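Local coordinates for beta-fructofuranosidase (Bifidobacterium adolescentis, PDB 6NOB), which probably hydrolyses terminal non-reducing beta-D-fructofuranoside residues, as in sucrose, as a member of glycoside hydrolase family 32, at residues D131-Q137 / S196-T201; A214-R218 / C241-D245; D269-C274 / A286-T290. All blocks are in the same frame, centred on the assembly; numbering follows the deposited sequence.

Followed from the N terminus, the chain makes the three contacts in series, so none encloses or crosses another. Contact 1 closes the longest loop, bringing strand 127-138 beside strand 190-202 of the next sheet. Contact 2 then closes a hairpin between strands 216-227 and 235-243, and contact 3 a tighter one between strands 268-273 and 285-295. Strand 190-202 is the meeting point: it shares a sheet with contact 2, through the probable hydrogen bond from Val200 N to Arg218 O, and meets contact 3 through Ser198 OG, which reaches Pro270 O. Successive blades of the family's beta-propeller are thereby tied together, while contacts 2 and 3 do not touch.

Contact 1: D131-Q137 / S196-T201; sequences DPNGLCQ and SGSAVT
Ser196, Ala199 and Asn133 carry much of this contact, in which two nearly parallel strands from different sheets lie side by side with their axes 4.3 Å apart. Instead of a continuous set of backbone bonds, side chains and waters do most of the joining. The Ser196 hydroxyl works in both directions: OG donates to Asp131 OD2 at 2.8 Å, meeting that oxygen on its anti side and somewhat out of the carboxylate plane, and accepts from Asn133 ND2 at 3.1 Å. Asn133 reaches it with CG anti to its own carbonyl carbon (chi1 -56°), while its OD1 is taken by Gln147. One direct backbone bond follows, Gly134 N to Gly197 O at 2.9 Å, with the donor above the carbonyl plane; Gln439 NE2 also donates to Gly197 O. Farther along, Ala199 CB rests against Gly134 O at 3.5 Å and against Cys136 CB at 4.0 Å, and Thr201 CG2 lies 3.5 Å from Gln137 O. Two waters fill in for missing backbone bonds: one bridges Leu135 O and Ala199 O, the other accepts from Ala199 N and lies within bonding distance of Leu135 O, a bond that is not certain. The Asp-Pro-Asn-Gly run belongs to the Trp-Met-Asn-Asp-Pro-Asn-Gly signature of family 32, which in relatives contributes to the active site, and the strands are innermost in neighbouring propeller blades. The chemistry implies that a buried serine, gripped by one bond given and one received, probably helps to fix the rotation of the Asp131 carboxylate.

Contact 2: A214-R218 / C241-D245; sequences ANAIR and CLCED
Arg218 lies across Leu242 at a non-hydrogen-bonded antiparallel pair, and its side chain touches the leucine for most of its length. CB starts the contact, 3.7 Å from Leu242 CD2. CG stands anti to the backbone N (chi1 -179°) and passes Cys241 O at 4.0 Å. From there the chain runs on extended and then bends at chi3 (-67°), which brings the guanidinium back over the leucine instead of carrying it away from the strand. NE comes within 3.7 Å of Leu242 CD2, and CZ within 3.5 Å of the same methyl. That methyl sits over one face of the guanidinium, offset toward its rim. At the tip, NH2 lies 3.4 Å from Leu242 CG and also touches both leucine methyls, a van der Waals contact; its polar bonds are made to other residues. NH2 forms a salt bridge with Asp206, and NH1 bonds to Thr240 OG1, so charge and side chain are held from several directions in a buried setting.

One residue back, Ile217 and Cys243 form the hydrogen-bonded pair. Ile217 N donates to Cys243 O at 2.8 Å, and Cys243 N returns a bond to Ile217 O at 2.7 Å. Their CB atoms meet on the face away from Arg218 and Leu242, and Ile217 continues onto Cys136 and Ala199. At the strand's start, Ala216 CB approaches Leu242 CD2, while a classic beta bulge at Asn215 and Ala216 sets two residues opposite Val202 of the adjoining strand. These strands form the central hairpin of a four-stranded antiparallel sheet whose order follows the chain, the up-and-down topology typical of a beta-propeller blade.

Contact 3: D269-C274 / A286-T290; sequences DPKVEC and AYMVT
A beta hairpin opens the next sheet, and Lys271 pairs with Val289 near the start of its first strand. The backbones exchange two bonds here: Lys271 N to Val289 O and Val289 N to Lys271 O, both 3.0 Å. Two residues on, Glu273 N reaches Tyr287 O at 2.7 Å, whereas the return bond from Tyr287 N to Glu273 O is weak. Beside the first pair, Val289 CG2 covers Lys271 CB at 3.7 Å; the lysine then bends at chi2 and leads away, its NZ bonding to Ser440 O. Glu273 likewise turns from the hairpin, toward Arg448 and Gly275 N.

Strand 268-273 is innermost in its propeller blade, next to strand 190-202 of the preceding one, whose Ser198 OG is bonded by Val272 N. It also carries the Arg-Asp-Pro motif, whose Asp269 and Pro270 open this segment; family 32 enzymes place that motif at the active site.

On the other side of the sheet from Lys271, Val272 sits between Met288 and Ala286. With chi1 at -180° its branches straddle the cross-strand neighbours, CG1 toward Ala286 CB at 4.2 Å and CG2 toward Met288 CE at 3.9 Å. An alanine in place of Val272 removes both branches, and the Met288 methyl would probably be left without its valine support and freer to turn. Met288 runs out extended, which sets SD 3.9 Å from Pro270 CB, next to Thr290 CG2, which meets the same proline carbon; the bend at chi3 then places CE by Val272 CG2. At the turn end, Cys274 SG lies against Ala286 CB at 3.6 Å.

Contact 1: D131-Q137 / S196-T201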
ATOM      1  N   ASP A 131       2.718   3.154   0.647  1.00 36.26           N
ATOM      2  CA  ASP A 131       2.606   2.264  -0.506  1.00 35.41           C
ATOM      3  C   ASP A 131       3.302   0.926  -0.262  1.00 36.73           C
ATOM      4  O   ASP A 131       4.396   0.894   0.314  1.00 39.01           O
ATOM      5  CB  ASP A 131       3.233   2.903  -1.747  1.00 41.90           C
ATOM      6  CG  ASP A 131       2.648   4.251  -2.089  1.00 43.19           C
ATOM      7  OD1 ASP A 131       1.891   4.822  -1.275  1.00 42.05           O
ATOM      8  OD2 ASP A 131       2.965   4.736  -3.192  1.00 40.48           O
ATOM      9  N   PRO A 132       2.726  -0.188  -0.720  1.00 35.82           N
ATOM     10  CA  PRO A 132       3.488  -1.441  -0.790  1.00 29.93           C
ATOM     11  C   PRO A 132       4.464  -1.408  -1.955  1.00 33.23           C
ATOM     12  O   PRO A 132       4.153  -0.901  -3.036  1.00 32.47           O
ATOM     13  CB  PRO A 132       2.403  -2.503  -1.006  1.00 32.20           C
ATOM     14  CG  PRO A 132       1.318  -1.769  -1.729  1.00 33.97           C
ATOM     15  CD  PRO A 132       1.336  -0.359  -1.185  1.00 37.60           C
ATOM     16  N   ASN A 133       5.661  -1.949  -1.728  1.00 30.40           N
ATOM     17  CA  ASN A 133       6.727  -1.919  -2.719  1.00 29.44           C
ATOM     18  C   ASN A 133       7.357  -3.296  -2.874  1.00 33.93           C
ATOM     19  O   ASN A 133       7.270  -4.151  -1.989  1.00 37.54           O
ATOM     20  CB  ASN A 133       7.828  -0.911  -2.348  1.00 28.49           C
ATOM     21  CG  ASN A 133       7.297   0.494  -2.131  1.00 33.19           C
ATOM     22  OD1 ASN A 133       7.813   1.238  -1.296  1.00 30.26           O
ATOM     23  ND2 ASN A 133       6.273   0.868  -2.888  1.00 30.75           N
ATOM     24  N   GLY A 134       7.994  -3.490  -4.025  1.00 31.40           N
ATOM     25  CA  GLY A 134       8.874  -4.640  -4.222  1.00 31.93           C
ATOM     26  C   GLY A 134       8.207  -5.983  -4.034  1.00 36.59           C
ATOM     27  O   GLY A 134       8.826  -6.914  -3.504  1.00 38.25           O
ATOM     28  N   LEU A 135       6.955  -6.105  -4.461  1.00 29.03           N
ATOM     29  CA  LEU A 135       6.219  -7.348  -4.272  1.00 33.30           C
ATOM     30  C   LEU A 135       6.788  -8.447  -5.158  1.00 36.83           C
ATOM     31  O   LEU A 135       6.981  -8.252  -6.363  1.00 36.07           O
ATOM     32  CB  LEU A 135       4.737  -7.132  -4.572  1.00 37.06           C
ATOM     33  CG  LEU A 135       4.079  -6.093  -3.665  1.00 38.41           C
ATOM     34  CD1 LEU A 135       2.638  -5.862  -4.063  1.00 39.20           C
ATOM     35  CD2 LEU A 135       4.173  -6.535  -2.215  1.00 40.04           C
ATOM     36  N   CYS A 136       7.059  -9.602  -4.557  1.00 43.45           N
ATOM     37  CA  CYS A 136       7.596 -10.743  -5.287  1.00 39.96           C
ATOM     38  C   CYS A 136       7.544 -11.975  -4.398  1.00 37.62           C
ATOM     39  O   CYS A 136       7.383 -11.879  -3.177  1.00 34.61           O
ATOM     40  CB  CYS A 136       9.030 -10.480  -5.768  1.00 35.09           C
ATOM     41  SG  CYS A 136      10.258 -10.253  -4.471  1.00 34.91           S
ATOM     42  N   GLN A 137       7.635 -13.136  -5.037  1.00 35.12           N
ATOM     43  CA  GLN A 137       7.955 -14.383  -4.359  1.00 38.35           C
ATOM     44  C   GLN A 137       9.425 -14.670  -4.625  1.00 36.97           C
ATOM     45  O   GLN A 137       9.850 -14.702  -5.783  1.00 42.34           O
ATOM     46  CB  GLN A 137       7.079 -15.537  -4.847  1.00 40.84           C
ATOM     47  CG  GLN A 137       7.219 -16.795  -4.004  1.00 45.94           C
ATOM     48  CD  GLN A 137       6.102 -17.794  -4.238  1.00 53.46           C
ATOM     49  OE1 GLN A 137       5.499 -17.830  -5.311  1.00 52.75           O
ATOM     50  NE2 GLN A 137       5.825 -18.618  -3.231  1.00 53.06           N
ATOM     51  N   SER A 196       8.336   4.838  -4.093  1.00 32.30           N
ATOM     52  CA  SER A 196       7.826   3.502  -4.355  1.00 32.78           C
ATOM     53  C   SER A 196       8.605   2.823  -5.482  1.00 34.98           C
ATOM     54  O   SER A 196       9.236   3.474  -6.322  1.00 32.19           O
ATOM     55  CB  SER A 196       6.341   3.571  -4.701  1.00 30.94           C
ATOM     56  OG  SER A 196       5.574   3.769  -3.527  1.00 32.42           O
ATOM     57  N   GLY A 197       8.558   1.489  -5.484  1.00 26.98           N
ATOM     58  CA  GLY A 197       9.265   0.698  -6.476  1.00 26.71           C
ATOM     59  C   GLY A 197       8.741  -0.721  -6.549  1.00 35.31           C
ATOM     60  O   GLY A 197       7.958  -1.164  -5.706  1.00 35.30           O
ATOM     61  N   SER A 198       9.194  -1.436  -7.579  1.00 33.68           N
ATOM     62  CA  SER A 198       8.775  -2.806  -7.867  1.00 29.93           C
ATOM     63  C   SER A 198       9.982  -3.746  -7.822  1.00 34.29           C
ATOM     64  O   SER A 198      11.122  -3.321  -7.620  1.00 31.18           O
ATOM     65  CB  SER A 198       8.073  -2.885  -9.225  1.00 31.11           C
ATOM     66  OG  SER A 198       8.884  -2.337 -10.252  1.00 31.62           O
ATOM     67  N   ALA A 199       9.720  -5.042  -8.030  1.00 31.93           N
ATOM     68  CA  ALA A 199      10.731  -6.082  -7.864  1.00 32.03           C
ATOM     69  C   ALA A 199      10.729  -7.048  -9.040  1.00 34.78           C
ATOM     70  O   ALA A 199       9.670  -7.422  -9.552  1.00 29.79           O
ATOM     71  CB  ALA A 199      10.504  -6.870  -6.569  1.00 28.94           C
ATOM     72  N   VAL A 200      11.927  -7.461  -9.454  1.00 33.07           N
ATOM     73  CA  VAL A 200      12.106  -8.504 -10.459  1.00 37.03           C
ATOM     74  C   VAL A 200      13.121  -9.502  -9.917  1.00 37.50           C
ATOM     75  O   VAL A 200      14.271  -9.135  -9.645  1.00 32.89           O
ATOM     76  CB  VAL A 200      12.574  -7.941 -11.810  1.00 35.87           C
ATOM     77  CG1 VAL A 200      12.723  -9.066 -12.827  1.00 37.35           C
ATOM     78  CG2 VAL A 200      11.605  -6.888 -12.319  1.00 35.56           C
ATOM     79  N   THR A 201      12.698 -10.757  -9.754  1.00 36.02           N
ATOM     80  CA  THR A 201      13.601 -11.808  -9.297  1.00 36.60           C
ATOM     81  C   THR A 201      14.491 -12.256 -10.450  1.00 39.06           C
ATOM     82  O   THR A 201      14.000 -12.576 -11.538  1.00 40.03           O
ATOM     83  CB  THR A 201      12.816 -12.998  -8.734  1.00 37.27           C
ATOM     84  OG1 THR A 201      12.003 -13.578  -9.762  1.00 34.87           O
ATOM     85  CG2 THR A 201      11.929 -12.561  -7.573  1.00 36.09           C
TER
HETATM   86  O   HOH W   1       7.738  -9.240  -8.871  1.00 26.81           O
HETATM   87  O   HOH W   2       6.838  -5.809  -7.820  1.00 32.03           O

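Contact 2: A214-R218 / C241-D245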
ATOM      1  N   ALA A 214      15.537 -18.005  -8.097  1.00 43.95           N
ATOM      2  CA  ALA A 214      16.283 -16.765  -8.216  1.00 37.10           C
ATOM      3  C   ALA A 214      17.456 -16.725  -7.242  1.00 39.20           C
ATOM      4  O   ALA A 214      17.488 -17.422  -6.222  1.00 41.56           O
ATOM      5  CB  ALA A 214      15.367 -15.562  -7.983  1.00 34.13           C
ATOM      6  N   ASN A 215      18.436 -15.885  -7.577  1.00 39.27           N
ATOM      7  CA  ASN A 215      19.583 -15.639  -6.718  1.00 39.92           C
ATOM      8  C   ASN A 215      19.536 -14.291  -6.020  1.00 40.45           C
ATOM      9  O   ASN A 215      20.267 -14.096  -5.043  1.00 43.59           O
ATOM     10  CB  ASN A 215      20.883 -15.733  -7.528  1.00 49.61           C
ATOM     11  CG  ASN A 215      21.207 -17.152  -7.937  1.00 62.06           C
ATOM     12  OD1 ASN A 215      21.142 -17.502  -9.117  1.00 65.78           O
ATOM     13  ND2 ASN A 215      21.551 -17.985  -6.960  1.00 66.14           N
ATOM     14  N   ALA A 216      18.701 -13.368  -6.492  1.00 38.95           N
ATOM     15  CA  ALA A 216      18.588 -12.046  -5.896  1.00 36.67           C
ATOM     16  C   ALA A 216      17.281 -11.411  -6.349  1.00 38.49           C
ATOM     17  O   ALA A 216      16.685 -11.818  -7.350  1.00 38.71           O
ATOM     18  CB  ALA A 216      19.774 -11.152  -6.276  1.00 30.46           C
ATOM     19  N   ILE A 217      16.843 -10.413  -5.587  1.00 34.67           N
ATOM     20  CA  ILE A 217      15.734  -9.546  -5.973  1.00 27.16           C
ATOM     21  C   ILE A 217      16.327  -8.265  -6.536  1.00 32.68           C
ATOM     22  O   ILE A 217      17.107  -7.586  -5.856  1.00 33.79           O
ATOM     23  CB  ILE A 217      14.812  -9.228  -4.785  1.00 27.31           C
ATOM     24  CG1 ILE A 217      14.336 -10.494  -4.080  1.00 28.47           C
ATOM     25  CG2 ILE A 217      13.622  -8.395  -5.244  1.00 29.85           C
ATOM     26  CD1 ILE A 217      13.641 -10.204  -2.759  1.00 26.98           C
ATOM     27  N   ARG A 218      15.964  -7.924  -7.766  1.00 29.82           N
ATOM     28  CA  ARG A 218      16.296  -6.622  -8.322  1.00 32.11           C
ATOM     29  C   ARG A 218      15.107  -5.689  -8.142  1.00 31.26           C
ATOM     30  O   ARG A 218      13.989  -6.009  -8.558  1.00 31.82           O
ATOM     31  CB  ARG A 218      16.681  -6.706  -9.801  1.00 25.40           C
ATOM     32  CG  ARG A 218      17.053  -5.345 -10.381  1.00 24.95           C
ATOM     33  CD  ARG A 218      17.862  -5.445 -11.666  1.00 27.68           C
ATOM     34  NE  ARG A 218      19.196  -6.007 -11.459  1.00 34.11           N
ATOM     35  CZ  ARG A 218      20.210  -5.351 -10.902  1.00 38.07           C
ATOM     36  NH1 ARG A 218      20.047  -4.105 -10.469  1.00 37.48           N
ATOM     37  NH2 ARG A 218      21.389  -5.945 -10.767  1.00 32.42           N
ATOM     38  N   CYS A 241      18.645  -1.539  -7.513  1.00 32.49           N
ATOM     39  CA  CYS A 241      19.524  -2.125  -6.510  1.00 31.51           C
ATOM     40  C   CYS A 241      19.116  -3.576  -6.312  1.00 33.48           C
ATOM     41  O   CYS A 241      18.046  -4.005  -6.753  1.00 32.88           O
ATOM     42  CB  CYS A 241      19.492  -1.337  -5.190  1.00 30.41           C
ATOM     43  SG  CYS A 241      17.893  -1.222  -4.372  1.00 34.35           S
ATOM     44  N   LEU A 242      19.994  -4.335  -5.664  1.00 29.76           N
ATOM     45  CA  LEU A 242      19.791  -5.761  -5.467  1.00 32.32           C
ATOM     46  C   LEU A 242      19.597  -6.078  -3.995  1.00 33.96           C
ATOM     47  O   LEU A 242      20.239  -5.475  -3.130  1.00 35.32           O
ATOM     48  CB  LEU A 242      20.975  -6.575  -5.990  1.00 31.73           C
ATOM     49  CG  LEU A 242      21.112  -6.731  -7.497  1.00 38.64           C
ATOM     50  CD1 LEU A 242      22.371  -7.524  -7.806  1.00 36.35           C
ATOM     51  CD2 LEU A 242      19.887  -7.423  -8.063  1.00 40.16           C
ATOM     52  N   CYS A 243      18.701  -7.023  -3.725  1.00 34.55           N
ATOM     53  CA  CYS A 243      18.675  -7.772  -2.472  1.00 34.51           C
ATOM     54  C   CYS A 243      19.175  -9.179  -2.774  1.00 38.93           C
ATOM     55  O   CYS A 243      18.465  -9.979  -3.389  1.00 41.90           O
ATOM     56  CB  CYS A 243      17.282  -7.808  -1.865  1.00 35.71           C
ATOM     57  SG  CYS A 243      17.313  -8.495  -0.209  1.00 36.80           S
ATOM     58  N   GLU A 244      20.395  -9.482  -2.335  1.00 38.65           N
ATOM     59  CA  GLU A 244      21.014 -10.757  -2.666  1.00 39.23           C
ATOM     60  C   GLU A 244      20.738 -11.845  -1.638  1.00 38.32           C
ATOM     61  O   GLU A 244      20.714 -13.028  -1.997  1.00 45.17           O
ATOM     62  CB  GLU A 244      22.525 -10.577  -2.828  1.00 43.73           C
ATOM     63  CG  GLU A 244      22.900  -9.604  -3.934  1.00 46.47           C
ATOM     64  CD  GLU A 244      24.386  -9.321  -3.986  1.00 52.19           C
ATOM     65  OE1 GLU A 244      24.762  -8.162  -4.272  1.00 54.62           O
ATOM     66  OE2 GLU A 244      25.179 -10.255  -3.743  1.00 55.92           O
ATOM     67  N   ASP A 245      20.523 -11.487  -0.373  1.00 35.04           N
ATOM     68  CA  ASP A 245      20.310 -12.476   0.675  1.00 32.93           C
ATOM     69  C   ASP A 245      18.906 -12.425   1.268  1.00 37.79           C
ATOM     70  O   ASP A 245      18.648 -13.081   2.283  1.00 38.66           O
ATOM     71  CB  ASP A 245      21.367 -12.318   1.775  1.00 35.08           C
ATOM     72  CG  ASP A 245      21.275 -10.984   2.507  1.00 44.17           C
ATOM     73  OD1 ASP A 245      20.382 -10.165   2.197  1.00 41.48           O
ATOM     74  OD2 ASP A 245      22.113 -10.759   3.409  1.00 45.84           O
TER

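Contact 3: D269-C274 / A286-T290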
ATOM      1  N   ASP A 269       7.222   5.689  -9.486  1.00 39.62           N
ATOM      2  CA  ASP A 269       6.597   4.396  -9.225  1.00 38.00           C
ATOM      3  C   ASP A 269       6.821   3.412 -10.371  1.00 36.56           C
ATOM      4  O   ASP A 269       5.851   2.909 -10.953  1.00 34.16           O
ATOM      5  CB  ASP A 269       5.100   4.580  -8.964  1.00 40.08           C
ATOM      6  CG  ASP A 269       4.812   5.642  -7.913  1.00 43.56           C
ATOM      7  OD1 ASP A 269       5.696   5.917  -7.072  1.00 43.52           O
ATOM      8  OD2 ASP A 269       3.696   6.204  -7.929  1.00 43.12           O
ATOM      9  N   PRO A 270       8.071   3.083 -10.703  1.00 34.20           N
ATOM     10  CA  PRO A 270       8.311   2.175 -11.831  1.00 28.89           C
ATOM     11  C   PRO A 270       7.835   0.768 -11.520  1.00 35.54           C
ATOM     12  O   PRO A 270       8.052   0.247 -10.423  1.00 36.06           O
ATOM     13  CB  PRO A 270       9.833   2.218 -12.001  1.00 30.36           C
ATOM     14  CG  PRO A 270      10.338   2.514 -10.625  1.00 27.93           C
ATOM     15  CD  PRO A 270       9.322   3.441 -10.010  1.00 28.28           C
ATOM     16  N   LYS A 271       7.184   0.151 -12.503  1.00 37.57           N
ATOM     17  CA  LYS A 271       6.705  -1.224 -12.397  1.00 31.87           C
ATOM     18  C   LYS A 271       7.234  -1.994 -13.599  1.00 34.06           C
ATOM     19  O   LYS A 271       6.872  -1.693 -14.740  1.00 37.46           O
ATOM     20  CB  LYS A 271       5.179  -1.273 -12.330  1.00 27.25           C
ATOM     21  CG  LYS A 271       4.633  -2.192 -11.248  1.00 27.43           C
ATOM     22  CD  LYS A 271       5.051  -3.629 -11.496  1.00 29.25           C
ATOM     23  CE  LYS A 271       4.556  -4.550 -10.398  1.00 27.59           C
ATOM     24  NZ  LYS A 271       4.992  -5.957 -10.636  1.00 30.74           N
ATOM     25  N   VAL A 272       8.093  -2.978 -13.346  1.00 33.10           N
ATOM     26  CA  VAL A 272       8.775  -3.724 -14.397  1.00 31.94           C
ATOM     27  C   VAL A 272       8.102  -5.086 -14.526  1.00 33.71           C
ATOM     28  O   VAL A 272       8.074  -5.870 -13.569  1.00 32.71           O
ATOM     29  CB  VAL A 272      10.278  -3.862 -14.101  1.00 29.93           C
ATOM     30  CG1 VAL A 272      10.982  -4.635 -15.208  1.00 29.35           C
ATOM     31  CG2 VAL A 272      10.912  -2.489 -13.935  1.00 33.60           C
ATOM     32  N   GLU A 273       7.555  -5.365 -15.706  1.00 33.72           N
ATOM     33  CA  GLU A 273       6.810  -6.590 -15.972  1.00 34.10           C
ATOM     34  C   GLU A 273       7.558  -7.404 -17.015  1.00 37.77           C
ATOM     35  O   GLU A 273       7.847  -6.902 -18.104  1.00 43.17           O
ATOM     36  CB  GLU A 273       5.396  -6.281 -16.460  1.00 26.72           C
ATOM     37  CG  GLU A 273       4.638  -7.505 -16.950  1.00 33.68           C
ATOM     38  CD  GLU A 273       4.478  -8.564 -15.876  1.00 37.14           C
ATOM     39  OE1 GLU A 273       4.233  -8.194 -14.706  1.00 35.36           O
ATOM     40  OE2 GLU A 273       4.600  -9.765 -16.201  1.00 38.78           O
ATOM     41  N   CYS A 274       7.853  -8.661 -16.693  1.00 39.92           N
ATOM     42  CA  CYS A 274       8.664  -9.489 -17.571  1.00 41.80           C
ATOM     43  C   CYS A 274       7.903 -10.649 -18.190  1.00 41.47           C
ATOM     44  O   CYS A 274       8.448 -11.310 -19.080  1.00 46.28           O
ATOM     45  CB  CYS A 274       9.884 -10.029 -16.806  1.00 40.34           C
ATOM     46  SG  CYS A 274      11.035  -8.747 -16.312  1.00 42.79           S
ATOM     47  N   ALA A 286      12.442  -6.503 -21.210  1.00 40.11           N
ATOM     48  CA  ALA A 286      11.536  -6.267 -20.097  1.00 36.78           C
ATOM     49  C   ALA A 286      10.939  -4.872 -20.220  1.00 41.03           C
ATOM     50  O   ALA A 286      11.561  -3.961 -20.769  1.00 40.85           O
ATOM     51  CB  ALA A 286      12.261  -6.414 -18.760  1.00 31.19           C
ATOM     52  N   TYR A 287       9.727  -4.707 -19.699  1.00 38.32           N
ATOM     53  CA  TYR A 287       8.974  -3.477 -19.886  1.00 34.03           C
ATOM     54  C   TYR A 287       8.651  -2.830 -18.546  1.00 38.41           C
ATOM     55  O   TYR A 287       8.311  -3.514 -17.577  1.00 44.99           O
ATOM     56  CB  TYR A 287       7.698  -3.744 -20.690  1.00 34.49           C
ATOM     57  CG  TYR A 287       8.000  -3.950 -22.154  1.00 36.51           C
ATOM     58  CD1 TYR A 287       8.403  -5.194 -22.629  1.00 35.72           C
ATOM     59  CD2 TYR A 287       7.926  -2.893 -23.055  1.00 37.12           C
ATOM     60  CE1 TYR A 287       8.701  -5.386 -23.968  1.00 37.74           C
ATOM     61  CE2 TYR A 287       8.219  -3.074 -24.395  1.00 34.92           C
ATOM     62  CZ  TYR A 287       8.607  -4.322 -24.845  1.00 39.48           C
ATOM     63  OH  TYR A 287       8.902  -4.508 -26.177  1.00 40.08           O
ATOM     64  N   MET A 288       8.764  -1.501 -18.511  1.00 32.79           N
ATOM     65  CA  MET A 288       8.601  -0.704 -17.301  1.00 30.34           C
ATOM     66  C   MET A 288       7.591   0.401 -17.577  1.00 36.91           C
ATOM     67  O   MET A 288       7.757   1.172 -18.530  1.00 35.21           O
ATOM     68  CB  MET A 288       9.945  -0.110 -16.856  1.00 30.89           C
ATOM     69  CG  MET A 288       9.858   0.959 -15.765  1.00 34.43           C
ATOM     70  SD  MET A 288      11.354   1.976 -15.623  1.00 34.27           S
ATOM     71  CE  MET A 288      12.585   0.770 -15.130  1.00 32.71           C
ATOM     72  N   VAL A 289       6.548   0.476 -16.757  1.00 31.20           N
ATOM     73  CA  VAL A 289       5.614   1.595 -16.795  1.00 35.01           C
ATOM     74  C   VAL A 289       5.979   2.560 -15.678  1.00 38.17           C
ATOM     75  O   VAL A 289       6.397   2.146 -14.588  1.00 37.03           O
ATOM     76  CB  VAL A 289       4.149   1.133 -16.670  1.00 34.78           C
ATOM     77  CG1 VAL A 289       3.732   0.360 -17.906  1.00 43.75           C
ATOM     78  CG2 VAL A 289       3.950   0.293 -15.421  1.00 28.84           C
ATOM     79  N   THR A 290       5.845   3.851 -15.956  1.00 34.81           N
ATOM     80  CA  THR A 290       6.056   4.892 -14.966  1.00 31.67           C
ATOM     81  C   THR A 290       4.869   5.843 -15.006  1.00 38.11           C
ATOM     82  O   THR A 290       4.188   5.975 -16.026  1.00 39.12           O
ATOM     83  CB  THR A 290       7.370   5.655 -15.209  1.00 32.20           C
ATOM     84  OG1 THR A 290       7.581   5.821 -16.617  1.00 34.43           O
ATOM     85  CG2 THR A 290       8.545   4.887 -14.626  1.00 30.57           C
TER